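Local coordinates for beta-galactosidase (Trichoderma reesei, PDB 3OG2), which probably hydrolyses terminal non-reducing beta-D-galactose residues in beta-D-galactosides, as a glycoprotein of glycoside hydrolase family 35, at residues A[22-26]-A[165-169]. Sequence-based numbering, arbitrary orientation.
Sequences LQNIV and QITNG
Ile166 lays its CG2 methyl against two side chains of residues 22-26, meeting Val26 CG2 at 3.6 Å and, in the conformer described, one of two for that side chain, Ile25 CG2 at 3.8 Å. With CG1 of Ile166 anti to the backbone N (chi1 -170°), the outer branch runs past the same Ile25 methyl, its CD1 ending 3.9 Å from Ile25 CG2. Next along the chain, Thr167 turns its methyl, not its hydroxyl, to the other segment: CG2 sits 3.8 Å from Gln23 CG and, in the same conformer, 3.9 Å from Ile25 CG1, the Gln23 and Thr167 side chains crossing at about a right angle. No hydrogen bond joins the segments. The contact lies on the TIM-barrel domain, where the approach to the hairpin of strands 26-28 and 33-35 packs on the short 3-10 turn linking helix 144-163 to barrel strand 172-177; Leu33, Val35 and Ile173 extend the apolar cluster. Bent at chi2 (69°), Gln23 folds its amide back onto its own segment. Gln23 OE1 takes a nearly straight bond from Val26 N (2.8 Å, 173°) and a weak one from Ile25 N, while its NE2 donates to Val26 O. Were Gln23 shortened to an alanine, Val26 N and O would probably lose their amide partner and the Thr167 methyl part of its cover.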
loop_
_atom_site.group_PDB
_atom_site.type_symbol
_atom_site.label_atom_id
_atom_site.label_comp_id
_atom_site.label_asym_id
_atom_site.label_seq_id
_atom_site.Cartn_x
_atom_site.Cartn_y
_atom_site.Cartn_z
ATOM N N LEU A 22 -16.860 24.895 4.334
ATOM C CA LEU A 22 -16.565 26.111 3.537
ATOM C C LEU A 22 -17.267 26.093 2.180
ATOM O O LEU A 22 -17.128 27.044 1.390
ATOM C CB LEU A 22 -15.058 26.219 3.358
ATOM C CG LEU A 22 -14.316 26.384 4.666
ATOM C CD1 LEU A 22 -12.806 26.502 4.400
ATOM C CD2 LEU A 22 -14.794 27.618 5.436
ATOM N N GLN A 23 -17.961 25.007 1.895
ATOM C CA GLN A 23 -18.615 24.716 0.626
ATOM C C GLN A 23 -19.758 23.765 0.922
ATOM O O GLN A 23 -19.739 23.152 1.996
ATOM C CB GLN A 23 -17.631 24.163 -0.433
ATOM C CG GLN A 23 -16.578 23.185 0.124
ATOM C CD GLN A 23 -17.190 21.864 0.558
ATOM O OE1 GLN A 23 -17.977 21.314 -0.225
ATOM N NE2 GLN A 23 -16.920 21.353 1.767
ATOM N N ASN A 24 -20.636 23.530 -0.051
ATOM C CA ASN A 24 -21.735 22.630 0.330
ATOM C C ASN A 24 -21.737 21.352 -0.499
ATOM O O ASN A 24 -22.725 20.628 -0.508
ATOM C CB ASN A 24 -23.077 23.338 0.254
ATOM C CG ASN A 24 -23.451 23.592 -1.164
ATOM O OD1 ASN A 24 -22.601 23.726 -2.030
ATOM N ND2 ASN A 24 -24.761 23.638 -1.427
ATOM N N ILE A 25 -20.636 21.013 -1.148
ATOM C CA ILE A 25 -20.534 19.745 -1.886
ATOM C C ILE A 25 -20.233 18.602 -0.927
ATOM O O ILE A 25 -20.844 17.540 -1.002
ATOM C CB ILE A 25 -19.481 19.961 -2.980
ATOM C CG1 ILE A 25 -19.745 21.288 -3.747
ATOM C CG2 ILE A 25 -19.357 18.820 -3.962
ATOM C CD1 ILE A 25 -21.109 21.302 -4.413
ATOM N N VAL A 26 -19.272 18.818 -0.033
ATOM C CA VAL A 26 -18.883 17.792 0.948
ATOM C C VAL A 26 -19.167 18.341 2.333
ATOM O O VAL A 26 -18.514 19.297 2.754
ATOM C CB VAL A 26 -17.400 17.376 0.838
ATOM C CG1 VAL A 26 -17.075 16.224 1.792
ATOM C CG2 VAL A 26 -17.038 16.930 -0.590
ATOM N N GLN A 165 -10.015 19.287 -6.453
ATOM C CA GLN A 165 -11.162 19.140 -5.561
ATOM C C GLN A 165 -12.462 18.948 -6.304
ATOM O O GLN A 165 -12.667 19.408 -7.432
ATOM C CB GLN A 165 -11.267 20.428 -4.693
ATOM C CG GLN A 165 -10.175 20.454 -3.606
ATOM C CD GLN A 165 -10.197 21.784 -2.888
ATOM O OE1 GLN A 165 -10.368 21.828 -1.655
ATOM N NE2 GLN A 165 -9.988 22.905 -3.572
ATOM N N ILE A 166 -13.369 18.237 -5.609
ATOM C CA ILE A 166 -14.708 18.000 -6.119
ATOM C C ILE A 166 -15.453 19.311 -6.430
ATOM O O ILE A 166 -16.314 19.380 -7.327
ATOM C CB ILE A 166 -15.472 17.092 -5.138
ATOM C CG1 ILE A 166 -16.779 16.607 -5.705
ATOM C CG2 ILE A 166 -15.718 17.816 -3.790
ATOM C CD1 ILE A 166 -17.506 15.562 -4.868
ATOM N N THR A 167 -15.091 20.416 -5.747
ATOM C CA THR A 167 -15.697 21.734 -5.997
ATOM C C THR A 167 -15.262 22.272 -7.343
ATOM O O THR A 167 -15.875 23.227 -7.816
ATOM C CB THR A 167 -15.270 22.697 -4.875
ATOM O OG1 THR A 167 -13.887 22.552 -4.666
ATOM C CG2 THR A 167 -15.961 22.332 -3.568
ATOM N N ASN A 168 -14.234 21.721 -7.956
ATOM C CA ASN A 168 -13.740 22.072 -9.286
ATOM C C ASN A 168 -13.957 20.939 -10.291
ATOM O O ASN A 168 -13.348 20.978 -11.337
ATOM C CB ASN A 168 -12.224 22.321 -9.307
ATOM C CG ASN A 168 -11.908 23.489 -8.444
ATOM O OD1 ASN A 168 -12.686 24.470 -8.473
ATOM N ND2 ASN A 168 -10.822 23.424 -7.712
ATOM N N GLY A 169 -14.778 19.954 -9.972
ATOM C CA GLY A 169 -15.018 18.868 -10.913
ATOM C C GLY A 169 -14.010 17.738 -10.828
ATOM O O GLY A 169 -13.972 16.919 -11.744
#